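Local coordinates for putative TIM-barrel metal-dependent hydrolase (Mycobacterium avium subsp. paratuberculosis S397, PDB 4DZI), which probably catalyses a metal-dependent hydrolysis on a two-metal site, as expected of the amidohydrolase superfamily, though its substrate is not established, at residues C[25-30]-C[139-144]; C[47-52]-C[122-127]; C[297-302]-C[343-348]. All coordinates share one frame; numbering follows the deposited sequence. Where two conformers were deposited one is given.

Contact 1: C[25-30]-C[139-144]; sequences RHLDKK and TMASVH
Packing of a loop against one of the outer helices of the TIM-barrel fold brings Leu27, in the connection between strand 9-15 and strand 36-40, onto Ala141 and Ser142 of helix 136-153. The closest backbones are those of Leu27 and Ser142, with CA atoms 6.4 Å apart. One methyl does the touching: Leu27 CD1 lies 3.7 Å from Ala141 O and 4.0 Å from Ser142 CA. Leu27 carries CG anti to its backbone N (chi1 -176°), and this brings the branched end nearer the helix than its CB bond alone would suggest. The hydroxyl of Ser142 also borders the methyl, OG to Leu27 CD1 being 4.0 Å, but its hydrogen bond goes back along the helix to Ala138 O. Leu27 also touches Ala145, while Phe31 packs on Ala141, so the apolar patch runs on along the helix. On the loop side, Asp28 OD1 accepts from Lys30 N in an Asx turn, with an N-H...O angle of 171°. A water bridges the gap, donating to Ala141 O at 2.7 Å and accepting from Asp28 N over a longer 3.3 Å.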
loop_
_atom_site.group_PDB
_atom_site.type_symbol
_atom_site.label_atom_id
_atom_site.label_comp_id
_atom_site.label_asym_id
_atom_site.label_seq_id
_atom_site.Cartn_x
_atom_site.Cartn_y
_atom_site.Cartn_z
ATOM N N ARG C 25 -30.490 13.387 -15.493
ATOM C CA ARG C 25 -31.932 13.238 -15.734
ATOM C C ARG C 25 -32.748 13.784 -14.583
ATOM O O ARG C 25 -33.767 14.463 -14.797
ATOM C CB ARG C 25 -32.296 11.766 -15.987
ATOM C CG ARG C 25 -33.775 11.576 -16.345
ATOM C CD ARG C 25 -34.137 10.101 -16.519
ATOM N NE ARG C 25 -33.283 9.449 -17.506
ATOM C CZ ARG C 25 -33.330 8.148 -17.793
ATOM N NH1 ARG C 25 -34.226 7.351 -17.182
ATOM N NH2 ARG C 25 -32.504 7.649 -18.694
ATOM N N HIS C 26 -32.317 13.492 -13.356
ATOM C CA HIS C 26 -33.032 13.964 -12.168
ATOM C C HIS C 26 -32.208 14.868 -11.276
ATOM O O HIS C 26 -32.447 14.951 -10.073
ATOM C CB HIS C 26 -33.581 12.784 -11.371
ATOM C CG HIS C 26 -34.491 11.898 -12.177
ATOM N ND1 HIS C 26 -35.742 12.292 -12.567
ATOM C CD2 HIS C 26 -34.296 10.632 -12.706
ATOM C CE1 HIS C 26 -36.313 11.312 -13.297
ATOM N NE2 HIS C 26 -35.432 10.293 -13.387
ATOM N N LEU C 27 -31.236 15.564 -11.867
ATOM C CA LEU C 27 -30.379 16.466 -11.112
ATOM C C LEU C 27 -31.024 17.825 -10.886
ATOM O O LEU C 27 -31.544 18.420 -11.829
ATOM C CB LEU C 27 -29.053 16.651 -11.839
ATOM C CG LEU C 27 -27.955 17.488 -11.195
ATOM C CD1 LEU C 27 -27.415 16.772 -9.965
ATOM C CD2 LEU C 27 -26.856 17.753 -12.217
ATOM N N ASP C 28 -30.943 18.304 -9.650
ATOM C CA ASP C 28 -31.393 19.664 -9.305
ATOM C C ASP C 28 -30.672 20.685 -10.215
ATOM O O ASP C 28 -29.454 20.669 -10.322
ATOM C CB ASP C 28 -31.100 19.923 -7.825
ATOM C CG ASP C 28 -31.513 21.317 -7.375
ATOM O OD1 ASP C 28 -31.692 22.212 -8.233
ATOM O OD2 ASP C 28 -31.650 21.516 -6.151
ATOM N N LYS C 29 -31.409 21.560 -10.897
ATOM C CA LYS C 29 -30.771 22.467 -11.856
ATOM C C LYS C 29 -29.714 23.368 -11.224
ATOM O O LYS C 29 -28.874 23.906 -11.924
ATOM C CB LYS C 29 -31.798 23.303 -12.611
ATOM C CG LYS C 29 -33.047 23.619 -11.811
ATOM C CD LYS C 29 -33.113 25.077 -11.391
ATOM C CE LYS C 29 -34.544 25.457 -11.051
ATOM N NZ LYS C 29 -34.767 26.921 -11.172
ATOM N N LYS C 30 -29.750 23.491 -9.904
ATOM C CA LYS C 30 -28.745 24.244 -9.174
ATOM C C LYS C 30 -27.356 23.684 -9.467
ATOM O O LYS C 30 -26.363 24.406 -9.430
ATOM C CB LYS C 30 -29.015 24.179 -7.676
ATOM C CG LYS C 30 -27.925 24.860 -6.859
ATOM C CD LYS C 30 -28.197 24.803 -5.362
ATOM C CE LYS C 30 -27.158 25.618 -4.602
ATOM N NZ LYS C 30 -27.244 25.415 -3.130
ATOM N N THR C 139 -21.771 16.692 -4.743
ATOM C CA THR C 139 -21.668 15.239 -4.484
ATOM C C THR C 139 -23.009 14.659 -4.053
ATOM O O THR C 139 -23.503 13.702 -4.658
ATOM C CB THR C 139 -20.621 14.913 -3.389
ATOM O OG1 THR C 139 -19.310 15.185 -3.891
ATOM C CG2 THR C 139 -20.677 13.431 -3.006
ATOM N N MET C 140 -23.602 15.249 -3.022
ATOM C CA MET C 140 -24.848 14.712 -2.476
ATOM C C MET C 140 -25.990 14.817 -3.475
ATOM O O MET C 140 -26.799 13.881 -3.594
ATOM C CB MET C 140 -25.232 15.422 -1.152
ATOM C CG MET C 140 -24.174 15.351 -0.064
ATOM S SD MET C 140 -23.524 13.707 0.328
ATOM C CE MET C 140 -24.835 13.018 1.310
ATOM N N ALA C 141 -26.082 15.932 -4.193
ATOM C CA ALA C 141 -27.156 16.077 -5.171
ATOM C C ALA C 141 -26.966 15.120 -6.332
ATOM O O ALA C 141 -27.952 14.641 -6.931
ATOM C CB ALA C 141 -27.226 17.508 -5.680
ATOM N N SER C 142 -25.707 14.858 -6.687
ATOM C CA SER C 142 -25.447 14.038 -7.851
ATOM C C SER C 142 -25.689 12.569 -7.511
ATOM O O SER C 142 -26.160 11.814 -8.350
ATOM C CB SER C 142 -23.997 14.197 -8.390
ATOM O OG SER C 142 -23.750 15.535 -8.863
ATOM N N VAL C 143 -25.349 12.164 -6.276
ATOM C CA VAL C 143 -25.603 10.802 -5.855
ATOM C C VAL C 143 -27.132 10.608 -5.815
ATOM O O VAL C 143 -27.652 9.587 -6.279
ATOM C CB VAL C 143 -24.945 10.516 -4.487
ATOM C CG1 VAL C 143 -25.520 9.273 -3.836
ATOM C CG2 VAL C 143 -23.424 10.391 -4.650
ATOM N N HIS C 144 -27.875 11.600 -5.324
ATOM C CA HIS C 144 -29.329 11.427 -5.301
ATOM C C HIS C 144 -29.905 11.311 -6.706
ATOM O O HIS C 144 -30.744 10.423 -6.978
ATOM C CB HIS C 144 -30.022 12.535 -4.472
ATOM C CG HIS C 144 -31.480 12.288 -4.285
ATOM N ND1 HIS C 144 -31.945 11.169 -3.674
ATOM C CD2 HIS C 144 -32.595 13.019 -4.686
ATOM C CE1 HIS C 144 -33.299 11.201 -3.669
ATOM N NE2 HIS C 144 -33.690 12.335 -4.282
HETATM O O HOH W 1 -30.183 16.191 -7.281
#

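Contact 2: C[47-52]-C[122-127]; sequences AVIGDR and PTFGCG
Phe124 reaches Ala47 and Ile49 through the far end of its ring, the backbones staying well apart: the CA atoms of Ala47 and Phe124 are 9.7 Å from each other. The extended conformation of the phenylalanine spans this distance. With CG anti to the backbone N (chi1 179°), the ring projects from its loop toward the strand. Ala47 CB meets the ring at its edge, near the ring plane, 3.7 Å from Phe124 CE1 and 3.9 Å from Phe124 CZ. Ile49 adds its terminal methyl, CD1 standing 4.3 Å from Phe124 CZ in an oblique approach. The straight run from CA through CG1 to CD1 (chi2 179°) carries that methyl out to the ring. Ala47 and Ile49 are alternate residues of strand 45-49 and so direct their side chains to the same side of it.

This strand is the middle one of a small antiparallel sheet, and a type I' turn from Ile49 to Arg52 joins it in a beta hairpin to strand 52-53. Ile49 N donates to Arg52 O at 2.9 Å, and Arg52 N returns a hydrogen bond to Ile49 O. Met38 of strand 36-40 touches both Ala47 and Phe124, extending the apolar surroundings of the ring. The loop bearing Phe124 follows strand 115-121 and borders the metal site: Thr123 OG1 is hydrogen-bonded to the cadmium ligand His359, and the Phe124 side chain lies about 12 Å from a bound cadmium ion. At the root of the phenylalanine, Glu18 accepts hydrogen bonds from the backbone N of Thr123, Phe124 and Gly125: OE1 takes the one from Phe124, and OE2 takes the other two.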
loop_
_atom_site.group_PDB
_atom_site.type_symbol
_atom_site.label_atom_id
_atom_site.label_comp_id
_atom_site.label_asym_id
_atom_site.label_seq_id
_atom_site.Cartn_x
_atom_site.Cartn_y
_atom_site.Cartn_z
ATOM N N ALA C 47 -17.240 13.626 -20.483
ATOM C CA ALA C 47 -17.899 13.900 -19.207
ATOM C C ALA C 47 -17.132 15.040 -18.552
ATOM O O ALA C 47 -15.925 14.938 -18.336
ATOM C CB ALA C 47 -17.827 12.662 -18.308
ATOM N N VAL C 48 -17.841 16.113 -18.245
ATOM C CA VAL C 48 -17.226 17.292 -17.658
ATOM C C VAL C 48 -17.910 17.452 -16.317
ATOM O O VAL C 48 -19.128 17.724 -16.233
ATOM C CB VAL C 48 -17.412 18.517 -18.578
ATOM C CG1 VAL C 48 -16.801 19.764 -17.937
ATOM C CG2 VAL C 48 -16.777 18.255 -19.937
ATOM N N ILE C 49 -17.124 17.259 -15.265
ATOM C CA ILE C 49 -17.640 17.137 -13.890
ATOM C C ILE C 49 -17.075 18.262 -13.049
ATOM O O ILE C 49 -15.851 18.394 -12.933
ATOM C CB ILE C 49 -17.263 15.766 -13.282
ATOM C CG1 ILE C 49 -17.650 14.647 -14.268
ATOM C CG2 ILE C 49 -17.951 15.608 -11.905
ATOM C CD1 ILE C 49 -17.312 13.226 -13.795
ATOM N N GLY C 50 -17.967 19.089 -12.500
ATOM C CA GLY C 50 -17.559 20.332 -11.824
ATOM C C GLY C 50 -16.616 21.175 -12.695
ATOM O O GLY C 50 -15.598 21.676 -12.209
ATOM N N ASP C 51 -16.940 21.285 -13.977
ATOM C CA ASP C 51 -16.191 22.115 -14.932
ATOM C C ASP C 51 -14.834 21.551 -15.325
ATOM O O ASP C 51 -14.040 22.240 -15.958
ATOM C CB ASP C 51 -16.023 23.558 -14.414
ATOM C CG ASP C 51 -17.190 24.466 -14.792
ATOM O OD1 ASP C 51 -18.132 24.019 -15.484
ATOM O OD2 ASP C 51 -17.145 25.656 -14.411
ATOM N N ARG C 52 -14.574 20.290 -15.004
ATOM C CA ARG C 52 -13.300 19.667 -15.360
ATOM C C ARG C 52 -13.521 18.386 -16.139
ATOM O O ARG C 52 -14.275 17.524 -15.720
ATOM C CB ARG C 52 -12.494 19.399 -14.091
ATOM C CG ARG C 52 -11.199 18.674 -14.331
ATOM C CD ARG C 52 -10.505 18.437 -12.993
ATOM N NE ARG C 52 -9.122 17.991 -13.138
ATOM C CZ ARG C 52 -8.395 17.476 -12.150
ATOM N NH1 ARG C 52 -8.918 17.323 -10.940
ATOM N NH2 ARG C 52 -7.143 17.105 -12.371
ATOM N N PRO C 122 -22.705 0.053 -10.847
ATOM C CA PRO C 122 -22.408 1.081 -11.821
ATOM C C PRO C 122 -21.087 0.854 -12.543
ATOM O O PRO C 122 -20.219 0.083 -12.089
ATOM C CB PRO C 122 -22.284 2.376 -10.975
ATOM C CG PRO C 122 -22.720 2.023 -9.596
ATOM C CD PRO C 122 -22.452 0.529 -9.481
ATOM N N THR C 123 -20.941 1.543 -13.674
ATOM C CA THR C 123 -19.680 1.577 -14.397
ATOM C C THR C 123 -19.144 3.010 -14.321
ATOM O O THR C 123 -18.229 3.301 -13.537
ATOM C CB THR C 123 -19.823 1.036 -15.845
ATOM O OG1 THR C 123 -20.284 -0.331 -15.766
ATOM C CG2 THR C 123 -18.455 1.070 -16.553
ATOM N N PHE C 124 -19.735 3.913 -15.093
ATOM C CA PHE C 124 -19.408 5.344 -14.965
ATOM C C PHE C 124 -19.556 5.872 -13.528
ATOM O O PHE C 124 -18.761 6.686 -13.088
ATOM C CB PHE C 124 -20.313 6.138 -15.924
ATOM C CG PHE C 124 -20.117 7.634 -15.880
ATOM C CD1 PHE C 124 -19.043 8.238 -16.519
ATOM C CD2 PHE C 124 -21.032 8.436 -15.208
ATOM C CE1 PHE C 124 -18.869 9.615 -16.474
ATOM C CE2 PHE C 124 -20.874 9.822 -15.182
ATOM C CZ PHE C 124 -19.789 10.412 -15.809
ATOM N N GLY C 125 -20.578 5.441 -12.787
ATOM C CA GLY C 125 -20.865 6.036 -11.506
ATOM C C GLY C 125 -19.730 5.841 -10.495
ATOM O O GLY C 125 -19.644 6.597 -9.524
ATOM N N CYS C 126 -18.895 4.831 -10.718
ATOM C CA CYS C 126 -17.760 4.538 -9.793
ATOM C C CYS C 126 -16.601 5.542 -9.917
ATOM O O CYS C 126 -15.622 5.430 -9.140
ATOM C CB CYS C 126 -17.236 3.114 -9.966
ATOM S SG CYS C 126 -18.511 1.889 -9.510
ATOM N N GLY C 127 -16.680 6.490 -10.851
ATOM C CA GLY C 127 -15.665 7.566 -10.950
ATOM C C GLY C 127 -16.138 8.947 -10.534
ATOM O O GLY C 127 -15.327 9.877 -10.478
#

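Contact 3: C[297-302]-C[343-348]; sequences YFVHRL and ARVIGV. With SO4 (sulfate ion), chain J.
Val299 CG1, in the modelled one of its two deposited conformers, meets two residues at the end of helix 339-346, lying 3.6 Å from Ile346 CG2 and 3.7 Å from Val345 CG1. The Val299 and Val345 side chains slide past each other in opposite directions, whereas those of Val299 and Ile346 cross at about a right angle. In this conformer Val299 presents CG1 from a position anti to its backbone N (chi1 180°); its other methyl, CG2, sits 4.0 Å above the centre of the Phe298 ring. Ile331, on strand 329-331 of the parallel barrel sheet, touches both Val299 and Ile346, so the helix-helix contact rests on a strand as well. Gly347, with positive phi (100°), ends the helical path directly after Ile346.

Farther round helix 298-312 the chemistry becomes polar and reaches the dimer interface. His300 NE2 is hydrogen-bonded to His300 NE2 of the second subunit. Arg301, bent at chi2 and chi3, donates from NH2 to sulfate O3 at 2.7 Å and 158°, with O3 near the guanidinium plane at its edge, while NH1 is paired with Asp265. The sulfate, probably from the crystallisation liquor, also binds Arg266 and Arg305 of both subunits. The two sides of this helix thus differ in kind: apolar contact between methyl groups joins the two segments, while the anion probably offsets the positive charge that the arginines gather between subunits.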
loop_
_atom_site.group_PDB
_atom_site.type_symbol
_atom_site.label_atom_id
_atom_site.label_comp_id
_atom_site.label_asym_id
_atom_site.label_seq_id
_atom_site.Cartn_x
_atom_site.Cartn_y
_atom_site.Cartn_z
ATOM N N TYR C 297 -6.655 -10.833 -2.300
ATOM C CA TYR C 297 -5.260 -10.867 -1.821
ATOM C C TYR C 297 -5.018 -9.897 -0.683
ATOM O O TYR C 297 -4.082 -10.080 0.097
ATOM C CB TYR C 297 -4.376 -10.451 -2.975
ATOM C CG TYR C 297 -2.900 -10.687 -2.819
ATOM C CD1 TYR C 297 -2.407 -11.944 -2.650
ATOM C CD2 TYR C 297 -2.009 -9.620 -2.911
ATOM C CE1 TYR C 297 -1.038 -12.174 -2.554
ATOM C CE2 TYR C 297 -0.654 -9.830 -2.817
ATOM C CZ TYR C 297 -0.177 -11.106 -2.642
ATOM O OH TYR C 297 1.189 -11.313 -2.586
ATOM N N PHE C 298 -5.819 -8.846 -0.580
ATOM C CA PHE C 298 -5.643 -7.899 0.508
ATOM C C PHE C 298 -5.787 -8.504 1.919
ATOM O O PHE C 298 -5.237 -7.977 2.902
ATOM C CB PHE C 298 -6.585 -6.684 0.389
ATOM C CG PHE C 298 -8.023 -6.974 0.769
ATOM C CD1 PHE C 298 -8.467 -6.775 2.079
ATOM C CD2 PHE C 298 -8.942 -7.354 -0.193
ATOM C CE1 PHE C 298 -9.782 -7.030 2.460
ATOM C CE2 PHE C 298 -10.258 -7.590 0.173
ATOM C CZ PHE C 298 -10.683 -7.419 1.493
ATOM N N VAL C 299 -6.546 -9.589 2.045
ATOM C CA VAL C 299 -6.912 -10.110 3.356
ATOM C C VAL C 299 -5.704 -10.482 4.203
ATOM O O VAL C 299 -5.631 -10.175 5.379
ATOM C CB VAL C 299 -7.806 -11.358 3.197
ATOM C CG1 VAL C 299 -8.203 -11.924 4.551
ATOM C CG2 VAL C 299 -9.041 -10.997 2.395
ATOM N N HIS C 300 -4.770 -11.180 3.604
ATOM C CA HIS C 300 -3.716 -11.680 4.465
ATOM C C HIS C 300 -2.833 -10.576 5.011
ATOM O O HIS C 300 -2.415 -10.661 6.150
ATOM C CB HIS C 300 -2.926 -12.804 3.830
ATOM C CG HIS C 300 -1.979 -12.334 2.788
ATOM N ND1 HIS C 300 -2.400 -11.907 1.575
ATOM C CD2 HIS C 300 -0.589 -12.238 2.787
ATOM C CE1 HIS C 300 -1.328 -11.525 0.842
ATOM N NE2 HIS C 300 -0.220 -11.736 1.581
ATOM N N ARG C 301 -2.548 -9.534 4.227
ATOM C CA ARG C 301 -1.757 -8.410 4.780
ATOM C C ARG C 301 -2.549 -7.666 5.812
ATOM O O ARG C 301 -2.008 -7.207 6.809
ATOM C CB ARG C 301 -1.311 -7.405 3.690
ATOM C CG ARG C 301 -0.463 -8.014 2.579
ATOM C CD ARG C 301 -1.194 -7.961 1.234
ATOM N NE ARG C 301 -1.520 -6.571 0.904
ATOM C CZ ARG C 301 -2.282 -6.217 -0.127
ATOM N NH1 ARG C 301 -2.776 -7.179 -0.904
ATOM N NH2 ARG C 301 -2.577 -4.921 -0.361
ATOM N N LEU C 302 -3.843 -7.497 5.553
ATOM C CA LEU C 302 -4.691 -6.781 6.481
ATOM C C LEU C 302 -4.711 -7.525 7.828
ATOM O O LEU C 302 -4.589 -6.892 8.885
ATOM C CB LEU C 302 -6.104 -6.602 5.886
ATOM C CG LEU C 302 -7.097 -5.888 6.802
ATOM C CD1 LEU C 302 -6.738 -4.432 7.042
ATOM C CD2 LEU C 302 -8.506 -5.955 6.175
ATOM N N ALA C 343 -10.422 -19.767 1.847
ATOM C CA ALA C 343 -11.453 -20.393 2.707
ATOM C C ALA C 343 -10.846 -20.713 4.068
ATOM O O ALA C 343 -11.468 -20.584 5.139
ATOM C CB ALA C 343 -11.990 -21.665 2.051
ATOM N N ARG C 344 -9.580 -21.094 4.027
ATOM C CA ARG C 344 -8.869 -21.352 5.282
ATOM C C ARG C 344 -8.793 -20.113 6.151
ATOM O O ARG C 344 -8.967 -20.181 7.378
ATOM C CB ARG C 344 -7.472 -21.882 4.990
ATOM C CG ARG C 344 -7.482 -23.356 4.593
ATOM C CD ARG C 344 -6.123 -24.027 4.746
ATOM N NE ARG C 344 -5.165 -23.545 3.759
ATOM C CZ ARG C 344 -5.043 -24.040 2.531
ATOM N NH1 ARG C 344 -5.821 -25.036 2.130
ATOM N NH2 ARG C 344 -4.144 -23.535 1.701
ATOM N N VAL C 345 -8.581 -18.970 5.498
ATOM C CA VAL C 345 -8.412 -17.699 6.193
ATOM C C VAL C 345 -9.695 -17.001 6.637
ATOM O O VAL C 345 -9.780 -16.534 7.777
ATOM C CB VAL C 345 -7.599 -16.754 5.299
ATOM C CG1 VAL C 345 -7.604 -15.339 5.840
ATOM C CG2 VAL C 345 -6.188 -17.290 5.175
ATOM N N ILE C 346 -10.686 -16.880 5.738
ATOM C CA ILE C 346 -11.889 -16.165 6.114
ATOM C C ILE C 346 -13.109 -17.044 6.320
ATOM O O ILE C 346 -14.114 -16.572 6.854
ATOM C CB ILE C 346 -12.245 -15.051 5.100
ATOM C CG1 ILE C 346 -12.619 -15.651 3.747
ATOM C CG2 ILE C 346 -11.085 -14.074 4.953
ATOM C CD1 ILE C 346 -13.185 -14.643 2.748
ATOM N N GLY C 347 -13.011 -18.309 5.903
ATOM C CA GLY C 347 -14.144 -19.252 6.006
ATOM C C GLY C 347 -14.836 -19.364 4.657
ATOM O O GLY C 347 -15.055 -18.344 3.967
ATOM N N VAL C 348 -15.181 -20.586 4.257
ATOM C CA VAL C 348 -15.815 -20.760 2.977
ATOM C C VAL C 348 -17.135 -19.971 2.895
ATOM O O VAL C 348 -17.566 -19.587 1.787
ATOM C CB VAL C 348 -16.057 -22.245 2.710
ATOM C CG1 VAL C 348 -17.056 -22.796 3.717
ATOM C CG2 VAL C 348 -16.513 -22.461 1.284
HETATM S S SO4 J . 0.319 -3.062 0.442
HETATM O O1 SO4 J . 0.929 -2.280 1.499
HETATM O O2 SO4 J . 0.618 -4.520 0.443
HETATM O O3 SO4 J . -1.119 -2.997 0.829
HETATM O O4 SO4 J . 0.265 -2.577 -0.926
#

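From the N terminus, the chain passes strand 9-15 and enters contact 1 at residues 25-30, whose partner on helix 136-153 starts 109 residues after Lys30. Within that interval contact 2 opens at 47-52 and closes at 122-127, so it nests in contact 1. Their centres are 13 Å apart, and their nearest atoms, about 7 Å apart, do not touch. Together they tie the early loop and the small antiparallel sheet to the segment from strand 115-121 into helix 136-153. Contact 3 follows in series, closing the shorter interval between 297-302 and 343-348 and joining helices 298-312 and 339-346. It lies across the chain's centre from the others, its centre 38 Å from that of contact 1.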